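Polyphosphate kinase (Porphyromonas gingivalis, PDB 2O8R) probably catalyses the reversible transfer of the terminal phosphate of ATP to a growing chain of inorganic polyphosphate, with magnesium as cofactor. Local coordinates at residues F403-A408 / H439-L444; R421-R424 / V430-M433; L493-I496 / D500-P503. The protein carries 3 engineered substitutions. All blocks are in the same frame, centred on the assembly; numbering follows the deposited sequence.

Contact 1 of 3, residues F403-A408 / H439-L444; sequences FVELKA and HAKTAL. With SO4 (sulfate ion), chain F.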
ATOM      1  N   PHE A 403     -18.676  13.543   0.891  1.00 58.87           N
ATOM      2  CA  PHE A 403     -19.650  12.666   1.539  1.00 44.80           C
ATOM      3  C   PHE A 403     -19.280  11.248   1.274  1.00 54.91           C
ATOM      4  O   PHE A 403     -19.303  10.812   0.123  1.00 64.32           O
ATOM      5  CB  PHE A 403     -21.065  12.939   1.033  1.00 53.55           C
ATOM      6  CG  PHE A 403     -21.595  14.265   1.461  1.00 51.53           C
ATOM      7  CD1 PHE A 403     -22.386  14.373   2.586  1.00 62.96           C
ATOM      8  CD2 PHE A 403     -21.257  15.417   0.766  1.00 39.17           C
ATOM      9  CE1 PHE A 403     -22.849  15.613   3.003  1.00 83.05           C
ATOM     10  CE2 PHE A 403     -21.713  16.649   1.178  1.00 61.11           C
ATOM     11  CZ  PHE A 403     -22.512  16.749   2.297  1.00 60.60           C
ATOM     12  N   VAL A 404     -18.943  10.535   2.346  1.00 63.99           N
ATOM     13  CA  VAL A 404     -18.381   9.188   2.256  1.00 84.21           C
ATOM     14  C   VAL A 404     -19.348   8.150   2.816  1.00 91.65           C
ATOM     15  O   VAL A 404     -19.744   8.222   3.993  1.00 92.79           O
ATOM     16  CB  VAL A 404     -17.042   9.073   3.032  1.00 88.51           C
ATOM     17  CG1 VAL A 404     -16.371   7.744   2.743  1.00 94.55           C
ATOM     18  CG2 VAL A 404     -16.107  10.224   2.700  1.00 84.47           C
ATOM     19  N   GLU A 405     -19.695   7.168   1.984  1.00 91.76           N
ATOM     20  CA  GLU A 405     -20.704   6.165   2.344  1.00100.83           C
ATOM     21  C   GLU A 405     -20.277   5.085   3.345  1.00106.59           C
ATOM     22  O   GLU A 405     -21.076   4.204   3.669  1.00102.36           O
ATOM     23  CB  GLU A 405     -21.277   5.493   1.096  1.00 98.32           C
ATOM     24  CG  GLU A 405     -20.258   4.813   0.194  1.00 99.82           C
ATOM     25  CD  GLU A 405     -20.900   3.937  -0.880  1.00 99.59           C
ATOM     26  OE1 GLU A 405     -21.500   2.894  -0.532  1.00 79.55           O
ATOM     27  OE2 GLU A 405     -20.787   4.281  -2.078  1.00105.38           O
ATOM     28  N   LEU A 406     -19.043   5.148   3.840  1.00111.78           N
ATOM     29  CA  LEU A 406     -18.543   4.072   4.687  1.00110.91           C
ATOM     30  C   LEU A 406     -18.986   4.147   6.157  1.00124.57           C
ATOM     31  O   LEU A 406     -19.792   5.006   6.534  1.00124.20           O
ATOM     32  CB  LEU A 406     -17.033   3.885   4.545  1.00105.98           C
ATOM     33  CG  LEU A 406     -16.717   2.386   4.463  1.00108.63           C
ATOM     34  CD1 LEU A 406     -16.979   1.833   3.055  1.00 65.37           C
ATOM     35  CD2 LEU A 406     -15.314   2.050   4.982  1.00110.16           C
ATOM     36  N   LYS A 407     -18.422   3.255   6.974  1.00133.46           N
ATOM     37  CA  LYS A 407     -19.093   2.741   8.172  1.00139.61           C
ATOM     38  C   LYS A 407     -18.597   3.247   9.531  1.00140.15           C
ATOM     39  O   LYS A 407     -17.768   4.160   9.621  1.00142.43           O
ATOM     40  CB  LYS A 407     -19.040   1.200   8.170  1.00135.45           C
ATOM     41  CG  LYS A 407     -19.159   0.542   6.800  1.00121.67           C
ATOM     42  CD  LYS A 407     -20.580   0.559   6.271  1.00104.18           C
ATOM     43  CE  LYS A 407     -20.602   0.195   4.798  1.00111.10           C
ATOM     44  NZ  LYS A 407     -21.908  -0.390   4.395  1.00130.46           N
ATOM     45  N   ALA A 408     -19.150   2.626  10.579  1.00131.56           N
ATOM     46  CA  ALA A 408     -18.740   2.807  11.963  1.00116.02           C
ATOM     47  C   ALA A 408     -17.287   2.381  12.115  1.00122.96           C
ATOM     48  O   ALA A 408     -16.395   3.229  12.190  1.00131.37           O
ATOM     49  CB  ALA A 408     -19.632   1.984  12.875  1.00100.07           C
ATOM     50  N   HIS A 439     -24.893   5.841  -1.730  1.00 70.93           N
ATOM     51  CA  HIS A 439     -24.288   5.098  -2.814  1.00 70.60           C
ATOM     52  C   HIS A 439     -24.176   5.973  -4.063  1.00 68.03           C
ATOM     53  O   HIS A 439     -23.454   5.633  -4.992  1.00 76.76           O
ATOM     54  CB  HIS A 439     -25.088   3.824  -3.081  1.00 65.99           C
ATOM     55  CG  HIS A 439     -24.430   2.890  -4.038  1.00 44.78           C
ATOM     56  ND1 HIS A 439     -24.820   2.779  -5.354  1.00 64.13           N
ATOM     57  CD2 HIS A 439     -23.396   2.032  -3.879  1.00 67.94           C
ATOM     58  CE1 HIS A 439     -24.062   1.886  -5.962  1.00 53.09           C
ATOM     59  NE2 HIS A 439     -23.192   1.415  -5.089  1.00 70.87           N
ATOM     60  N   ALA A 440     -24.885   7.102  -4.062  1.00 64.12           N
ATOM     61  CA  ALA A 440     -24.871   8.072  -5.166  1.00 67.03           C
ATOM     62  C   ALA A 440     -23.461   8.434  -5.643  1.00 66.35           C
ATOM     63  O   ALA A 440     -22.539   8.571  -4.845  1.00 72.70           O
ATOM     64  CB  ALA A 440     -25.613   9.320  -4.753  1.00 64.96           C
ATOM     65  N   LYS A 441     -23.299   8.583  -6.951  1.00 72.24           N
ATOM     66  CA  LYS A 441     -21.987   8.859  -7.533  1.00 61.19           C
ATOM     67  C   LYS A 441     -22.004  10.219  -8.247  1.00 61.94           C
ATOM     68  O   LYS A 441     -22.031  10.283  -9.477  1.00 65.72           O
ATOM     69  CB  LYS A 441     -21.597   7.753  -8.522  1.00 65.01           C
ATOM     70  CG  LYS A 441     -21.955   6.317  -8.114  1.00 61.94           C
ATOM     71  CD  LYS A 441     -20.922   5.763  -7.161  1.00 89.94           C
ATOM     72  CE  LYS A 441     -21.147   4.296  -6.877  1.00 93.77           C
ATOM     73  NZ  LYS A 441     -20.202   3.827  -5.831  1.00 96.90           N
ATOM     74  N   THR A 442     -21.989  11.300  -7.470  1.00 48.45           N
ATOM     75  CA  THR A 442     -22.104  12.646  -8.013  1.00 62.19           C
ATOM     76  C   THR A 442     -20.996  13.582  -7.535  1.00 62.37           C
ATOM     77  O   THR A 442     -20.510  13.459  -6.414  1.00 70.27           O
ATOM     78  CB  THR A 442     -23.447  13.294  -7.625  1.00 60.12           C
ATOM     79  OG1 THR A 442     -23.505  13.424  -6.203  1.00 91.70           O
ATOM     80  CG2 THR A 442     -24.628  12.448  -8.082  1.00 83.46           C
ATOM     81  N   ALA A 443     -20.608  14.518  -8.398  1.00 61.46           N
ATOM     82  CA  ALA A 443     -19.753  15.640  -8.009  1.00 48.02           C
ATOM     83  C   ALA A 443     -20.457  16.945  -8.380  1.00 58.65           C
ATOM     84  O   ALA A 443     -21.365  16.959  -9.216  1.00 54.61           O
ATOM     85  CB  ALA A 443     -18.402  15.550  -8.680  1.00 43.45           C
ATOM     86  N   LEU A 444     -20.044  18.044  -7.759  1.00 55.25           N
ATOM     87  CA  LEU A 444     -20.732  19.312  -7.956  1.00 57.83           C
ATOM     88  C   LEU A 444     -19.789  20.472  -7.841  1.00 50.82           C
ATOM     89  O   LEU A 444     -19.151  20.644  -6.811  1.00 57.42           O
ATOM     90  CB  LEU A 444     -21.833  19.493  -6.915  1.00 45.51           C
ATOM     91  CG  LEU A 444     -22.650  20.773  -7.028  1.00 49.30           C
ATOM     92  CD1 LEU A 444     -23.473  20.808  -8.319  1.00 47.15           C
ATOM     93  CD2 LEU A 444     -23.546  20.899  -5.827  1.00 43.01           C
TER
HETATM   94  S   SO4 F 707     -20.861  -0.353  -6.836  1.00 81.62           S
HETATM   95  O1  SO4 F 707     -19.848  -0.932  -7.715  1.00 92.46           O
HETATM   96  O2  SO4 F 707     -21.567  -1.440  -6.140  1.00 68.92           O
HETATM   97  O3  SO4 F 707     -20.214   0.522  -5.860  1.00102.70           O
HETATM   98  O4  SO4 F 707     -21.764   0.486  -7.618  1.00 68.69           O

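Contact 2 of 3, residues R421-R424 / V430-M433; sequences RMRR and VYSM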
ATOM      1  N   ARG A 421      -5.095  15.133   7.170  1.00 49.90           N
ATOM      2  CA  ARG A 421      -4.365  15.957   6.233  1.00 52.36           C
ATOM      3  C   ARG A 421      -5.344  16.754   5.391  1.00 67.23           C
ATOM      4  O   ARG A 421      -5.115  17.938   5.110  1.00 73.22           O
ATOM      5  CB  ARG A 421      -3.470  15.109   5.339  1.00 60.87           C
ATOM      6  CG  ARG A 421      -2.697  15.932   4.324  1.00 59.60           C
ATOM      7  CD  ARG A 421      -1.728  15.087   3.527  1.00 75.46           C
ATOM      8  NE  ARG A 421      -2.312  14.637   2.274  1.00 73.13           N
ATOM      9  CZ  ARG A 421      -2.472  13.367   1.930  1.00 81.37           C
ATOM     10  NH1 ARG A 421      -3.016  13.079   0.760  1.00 85.32           N
ATOM     11  NH2 ARG A 421      -2.086  12.388   2.740  1.00 95.31           N
HETATM   12  N   MSE A 422      -6.437  16.102   5.004  1.00 57.08           N
HETATM   13  CA  MSE A 422      -7.463  16.738   4.182  1.00 68.88           C
HETATM   14  C   MSE A 422      -8.219  17.822   4.937  1.00 67.26           C
HETATM   15  O   MSE A 422      -8.448  18.907   4.394  1.00 59.26           O
HETATM   16  CB  MSE A 422      -8.443  15.705   3.654  1.00 69.83           C
HETATM   17  CG  MSE A 422      -7.856  14.787   2.606  1.00 82.66           C
HETATM   18 SE   MSE A 422      -8.985  13.216   2.355  1.00 84.67          SE
HETATM   19  CE  MSE A 422     -10.487  14.068   1.431  1.00 73.13           C
ATOM     20  N   ARG A 423      -8.597  17.522   6.182  1.00 67.15           N
ATOM     21  CA  ARG A 423      -9.281  18.491   7.047  1.00 67.62           C
ATOM     22  C   ARG A 423      -8.400  19.715   7.275  1.00 66.22           C
ATOM     23  O   ARG A 423      -8.870  20.852   7.225  1.00 70.45           O
ATOM     24  CB  ARG A 423      -9.679  17.856   8.380  1.00 48.43           C
ATOM     25  CG  ARG A 423     -10.850  16.875   8.282  1.00 61.05           C
ATOM     26  CD  ARG A 423     -11.149  16.216   9.631  1.00 65.91           C
ATOM     27  NE  ARG A 423     -11.885  14.956   9.499  1.00 88.78           N
ATOM     28  CZ  ARG A 423     -13.213  14.853   9.420  1.00101.92           C
ATOM     29  NH1 ARG A 423     -13.783  13.657   9.303  1.00 90.61           N
ATOM     30  NH2 ARG A 423     -13.980  15.939   9.455  1.00103.54           N
ATOM     31  N   ARG A 424      -7.116  19.454   7.493  1.00 56.69           N
ATOM     32  CA  ARG A 424      -6.098  20.479   7.646  1.00 60.57           C
ATOM     33  C   ARG A 424      -6.020  21.306   6.385  1.00 49.69           C
ATOM     34  O   ARG A 424      -5.864  22.515   6.446  1.00 54.53           O
ATOM     35  CB  ARG A 424      -4.750  19.817   7.970  1.00 64.94           C
ATOM     36  CG  ARG A 424      -3.475  20.636   7.748  1.00 85.62           C
ATOM     37  CD  ARG A 424      -2.282  20.065   8.546  1.00 86.92           C
ATOM     38  NE  ARG A 424      -2.087  18.622   8.369  1.00101.56           N
ATOM     39  CZ  ARG A 424      -2.527  17.679   9.209  1.00102.21           C
ATOM     40  NH1 ARG A 424      -3.207  18.015  10.301  1.00 94.04           N
ATOM     41  NH2 ARG A 424      -2.295  16.393   8.953  1.00 50.86           N
ATOM     42  N   VAL A 430     -17.892  14.358   5.620  1.00 50.91           N
ATOM     43  CA  VAL A 430     -19.043  13.897   6.376  1.00 50.74           C
ATOM     44  C   VAL A 430     -19.462  12.474   6.012  1.00 67.68           C
ATOM     45  O   VAL A 430     -19.526  12.100   4.834  1.00 66.73           O
ATOM     46  CB  VAL A 430     -20.221  14.936   6.429  1.00 60.77           C
ATOM     47  CG1 VAL A 430     -19.837  16.288   5.784  1.00 41.21           C
ATOM     48  CG2 VAL A 430     -21.532  14.351   5.893  1.00 42.94           C
ATOM     49  N   TYR A 431     -19.700  11.679   7.054  1.00 73.36           N
ATOM     50  CA  TYR A 431     -20.033  10.258   6.937  0.50 73.68           C
ATOM     51  C   TYR A 431     -21.539  10.054   6.945  1.00 75.84           C
ATOM     52  O   TYR A 431     -22.284  10.902   7.459  1.00 65.54           O
ATOM     53  CB  TYR A 431     -19.462   9.449   8.117  0.50 71.37           C
ATOM     54  CG  TYR A 431     -18.300  10.066   8.866  0.50 62.35           C
ATOM     55  CD1 TYR A 431     -18.511  11.032   9.850  0.50 26.38           C
ATOM     56  CD2 TYR A 431     -16.990   9.653   8.617  0.50 64.45           C
ATOM     57  CE1 TYR A 431     -17.441  11.596  10.542  0.50 51.07           C
ATOM     58  CE2 TYR A 431     -15.918  10.206   9.307  0.50 58.53           C
ATOM     59  CZ  TYR A 431     -16.150  11.175  10.267  0.50 54.67           C
ATOM     60  OH  TYR A 431     -15.086  11.717  10.947  0.50 68.31           O
ATOM     61  N   SER A 432     -21.978   8.919   6.404  1.00 76.84           N
ATOM     62  CA  SER A 432     -23.360   8.500   6.517  1.00 82.32           C
ATOM     63  C   SER A 432     -23.468   7.789   7.860  1.00108.76           C
ATOM     64  O   SER A 432     -23.007   6.654   8.009  1.00118.71           O
ATOM     65  CB  SER A 432     -23.730   7.511   5.409  1.00 87.87           C
ATOM     66  OG  SER A 432     -22.860   7.574   4.293  1.00 90.02           O
HETATM   67  N   MSE A 433     -24.037   8.465   8.851  1.00121.32           N
HETATM   68  CA  MSE A 433     -24.376   7.812  10.112  1.00129.72           C
HETATM   69  C   MSE A 433     -25.599   6.915   9.892  1.00125.02           C
HETATM   70  O   MSE A 433     -26.588   7.366   9.315  1.00130.86           O
HETATM   71  CB  MSE A 433     -24.588   8.833  11.244  1.00139.93           C
HETATM   72  CG  MSE A 433     -24.702  10.296  10.822  1.00153.26           C
HETATM   73 SE   MSE A 433     -26.320  10.711   9.808  1.00200.00          SE
HETATM   74  CE  MSE A 433     -25.533  11.310   8.116  1.00171.72           C
TER

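Contact 3 of 3, residues L493-I496 / D500-P503; sequences LFRI and DPEP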
ATOM      1  N   LEU A 493     -29.545  18.166  -3.254  1.00 58.18           N
ATOM      2  CA  LEU A 493     -29.197  16.850  -2.710  1.00 50.11           C
ATOM      3  C   LEU A 493     -28.098  16.957  -1.653  1.00 60.09           C
ATOM      4  O   LEU A 493     -28.231  16.404  -0.556  1.00 63.92           O
ATOM      5  CB  LEU A 493     -28.774  15.884  -3.810  1.00 39.52           C
ATOM      6  CG  LEU A 493     -28.284  14.492  -3.383  1.00 53.08           C
ATOM      7  CD1 LEU A 493     -29.310  13.748  -2.533  1.00 44.22           C
ATOM      8  CD2 LEU A 493     -27.859  13.659  -4.608  1.00 32.03           C
ATOM      9  N   PHE A 494     -27.027  17.684  -1.967  1.00 40.00           N
ATOM     10  CA  PHE A 494     -25.913  17.751  -1.038  1.00 51.50           C
ATOM     11  C   PHE A 494     -26.258  18.502   0.239  1.00 57.83           C
ATOM     12  O   PHE A 494     -25.724  18.199   1.301  1.00 66.85           O
ATOM     13  CB  PHE A 494     -24.688  18.357  -1.685  1.00 34.73           C
ATOM     14  CG  PHE A 494     -23.890  17.393  -2.515  1.00 39.79           C
ATOM     15  CD1 PHE A 494     -23.123  16.415  -1.912  1.00 39.26           C
ATOM     16  CD2 PHE A 494     -23.879  17.486  -3.901  1.00 37.45           C
ATOM     17  CE1 PHE A 494     -22.359  15.537  -2.667  1.00 29.17           C
ATOM     18  CE2 PHE A 494     -23.120  16.603  -4.672  1.00 40.19           C
ATOM     19  CZ  PHE A 494     -22.360  15.628  -4.055  1.00 28.69           C
ATOM     20  N   ARG A 495     -27.152  19.472   0.142  1.00 59.58           N
ATOM     21  CA  ARG A 495     -27.577  20.196   1.327  1.00 58.19           C
ATOM     22  C   ARG A 495     -28.374  19.279   2.227  1.00 57.96           C
ATOM     23  O   ARG A 495     -28.189  19.282   3.443  1.00 60.28           O
ATOM     24  CB  ARG A 495     -28.399  21.424   0.956  1.00 58.57           C
ATOM     25  CG  ARG A 495     -27.554  22.631   0.674  1.00 63.17           C
ATOM     26  CD  ARG A 495     -28.379  23.830   0.268  1.00 64.89           C
ATOM     27  NE  ARG A 495     -29.482  24.096   1.180  1.00 72.56           N
ATOM     28  CZ  ARG A 495     -29.381  24.768   2.320  1.00 75.64           C
ATOM     29  NH1 ARG A 495     -28.213  25.257   2.715  1.00 57.80           N
ATOM     30  NH2 ARG A 495     -30.458  24.945   3.072  1.00 75.98           N
ATOM     31  N   ILE A 496     -29.258  18.496   1.616  1.00 55.18           N
ATOM     32  CA  ILE A 496     -29.988  17.469   2.339  1.00 56.16           C
ATOM     33  C   ILE A 496     -29.026  16.468   3.008  1.00 53.73           C
ATOM     34  O   ILE A 496     -29.170  16.172   4.187  1.00 55.86           O
ATOM     35  CB  ILE A 496     -31.023  16.759   1.435  1.00 57.38           C
ATOM     36  CG1 ILE A 496     -32.130  17.740   1.030  1.00 65.84           C
ATOM     37  CG2 ILE A 496     -31.627  15.544   2.143  1.00 39.74           C
ATOM     38  CD1 ILE A 496     -33.215  17.147   0.139  1.00 51.93           C
ATOM     39  N   ASP A 500     -28.942  20.322   6.060  1.00 55.43           N
ATOM     40  CA  ASP A 500     -29.563  21.642   5.962  1.00 57.06           C
ATOM     41  C   ASP A 500     -31.023  21.559   5.544  1.00 65.61           C
ATOM     42  O   ASP A 500     -31.415  20.614   4.867  1.00 55.88           O
ATOM     43  CB  ASP A 500     -28.776  22.496   4.974  1.00 58.99           C
ATOM     44  CG  ASP A 500     -27.431  22.887   5.517  1.00 66.72           C
ATOM     45  OD1 ASP A 500     -27.283  22.836   6.755  1.00 84.11           O
ATOM     46  OD2 ASP A 500     -26.527  23.228   4.728  1.00 93.87           O
ATOM     47  N   PRO A 501     -31.843  22.534   5.972  1.00 78.46           N
ATOM     48  CA  PRO A 501     -33.241  22.541   5.527  1.00 76.81           C
ATOM     49  C   PRO A 501     -33.346  22.807   4.026  1.00 75.49           C
ATOM     50  O   PRO A 501     -32.714  23.730   3.519  1.00 69.27           O
ATOM     51  CB  PRO A 501     -33.870  23.682   6.332  1.00 72.55           C
ATOM     52  CG  PRO A 501     -32.726  24.551   6.737  1.00 76.52           C
ATOM     53  CD  PRO A 501     -31.538  23.652   6.883  1.00 74.78           C
ATOM     54  N   GLU A 502     -34.111  21.961   3.335  1.00 81.23           N
ATOM     55  CA  GLU A 502     -34.368  22.052   1.893  1.00 64.16           C
ATOM     56  C   GLU A 502     -35.615  21.251   1.625  1.00 77.33           C
ATOM     57  O   GLU A 502     -35.781  20.176   2.204  1.00 95.22           O
ATOM     58  CB  GLU A 502     -33.254  21.402   1.091  1.00 61.20           C
ATOM     59  CG  GLU A 502     -32.087  22.293   0.786  1.00 65.56           C
ATOM     60  CD  GLU A 502     -32.403  23.376  -0.220  1.00 70.71           C
ATOM     61  OE1 GLU A 502     -33.184  23.120  -1.162  1.00 74.89           O
ATOM     62  OE2 GLU A 502     -31.851  24.484  -0.076  1.00 81.48           O
ATOM     63  N   PRO A 503     -36.495  21.755   0.750  1.00 75.65           N
ATOM     64  CA  PRO A 503     -37.691  21.005   0.355  1.00 70.56           C
ATOM     65  C   PRO A 503     -37.293  19.712  -0.339  1.00 76.89           C
ATOM     66  O   PRO A 503     -36.360  19.718  -1.139  1.00 83.16           O
ATOM     67  CB  PRO A 503     -38.368  21.927  -0.647  1.00 72.37           C
ATOM     68  CG  PRO A 503     -37.796  23.284  -0.387  1.00 81.20           C
ATOM     69  CD  PRO A 503     -36.410  23.064   0.084  1.00 71.44           C
TER

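Contact 1 of 3, residues F403-A408 / H439-L444
Just past the end of strand 399-404, E405 sends its carboxylate toward H439 and K441, the first and third residues of an H-x-K sequence of the phospholipase D type. F403 and V404 end the strand, and E405 is the first residue beyond it. There the chain turns out of strand geometry; with chi1 at 57° CG is tucked over the backbone, flanked by N and C, and the extended chain from there runs alongside the H439 side chain. E405 OE2 lies 3.7 Å from H439 CA, and the carboxylate stands 79° from the imidazole plane. E405 OE2 also makes a long salt bridge to K441 NZ, at 3.8 Å. The lysine chain bends at chi2 (-81°), carrying CE over one face of the H439 ring and NZ on to a sulfate. That ion lies at the ring edge, held by weak hydrogen bonds from H439 NE2 (3.2 Å) and K441 NZ (3.3 Å) to its O3. H597 and R599 bind the same ion; probably from the crystallisation liquor, it is consistent with a phosphate-binding position beside H439, predicted to form the phosphohistidine intermediate. H439 ND1 is hydrogen-bonded to E628, which helps to set the rotation of the ring; N465 holds K441 NZ. Farther along, L406 packs on R379 and K407 on K437. Strand 370-377 separates strands 399-404 and 442-447 in the sheet, and helix 484-497 packs on F403, T442 and L444.

Contact 2 of 3, residues R421-R424 / V430-M433
R423 of helix 416-425 and Y431 at the end of strand 428-431 meet through one guanidinium nitrogen and one phenol oxygen. R423 NH1 lies 2.9 Å from Y431 OH, yet the angle is poor and the pair does not count as a hydrogen bond. Behind the oxygen, ring carbon CZ of Y431 is 3.6 Å from R423 NH1 and CE2 is 4.1 Å from it, so the approach is centred on the hydroxyl end of the ring. The guanidinium is not stacked on the tyrosine: the two planes are 42° apart, and each group meets the other obliquely. Their side chains cross at about a right angle.

R423 has CG anti to its carbonyl carbon (chi1 -73°), and from CG to NE the chain is extended, which lets it span the gap between the helix and the strand; even the nearest CA atoms of the two segments, those of R423 and V430, are 10.8 Å apart. Y431 is modelled in two conformers, so the details of this meeting are doubtful.

Farther out, the backbones are placed by firmer interactions. Selenomethionine M422 is buried against I387, I427 and I429, and R421 is tied to E391 by a salt bridge and to N383 by a hydrogen bond. R421 also packs on S385 of the second subunit. On the strand side, V430 pairs through its backbone with V402 and V404. Together these hold the helix and the strand that follows it, the second half of a beta-alpha-beta unit whose parallel strands are 399-404 and 428-431. At an exposed spot, with no hydrogen bond or stack between them, the arginine and tyrosine amount to a loose polar contact at the surface; any attraction between the probably cationic guanidinium and the phenol oxygen should be modest.

Contact 3 of 3, residues L493-I496 / D500-P503
The guanidinium of R495 has D500 CB over one face, 3.3 Å above the plane and offset toward the rim, while P501 O and the carboxyl carbon of E502 lie at its edge. R495, D500 and E502 form a salt-bridge network that fastens the loop after helix 484-497 back onto the helix. R495 NE forms a bent hydrogen bond within a salt bridge to E502 OE2 (2.7 Å), reaching its anti side from out of the carboxylate plane, the two planes 82° apart. R495 NH2 donates to P501 O at 2.6 Å, the oxygen sitting 18° out of the guanidinium plane. The link from R495 NH1 to D500 OD2, 3.3 Å long, is of charge alone, since the oxygen lies well out of the plane. A bend at chi3 (50°) turns the arginine head across the loop to reach all three residues. The other oxygen of E502, OE1, pairs with R492, so this acid is shared by two arginines of the helix. I496 adds an apolar touch, CG1 to E502 CB at 3.8 Å, and also packs on F506 and Y514. D500 N donates to R495 O, five residues back, at 2.9 Å, where the loop leaves the helix.

In the fold
All three contacts lie in the first C-terminal domain, of the phospholipase D superfamily. Contact 2 lies within the chain span between the two halves of contact 1, and contact 3 follows both. The centres of contacts 1 and 2 are about 11 Å apart, joined where strands 399-404 and 428-431 pair in one mixed sheet. The centres of contacts 1 and 3 are about 15 Å apart, and F494 of helix 484-497 joins them by packing on both strands of contact 1. Contacts 2 and 3 do not touch; their nearest atoms are about 7 Å apart. The buried contact 1, which holds the predicted phosphohistidine, thus has two surface contacts beside it, one on each of two helices packed around the same sheet.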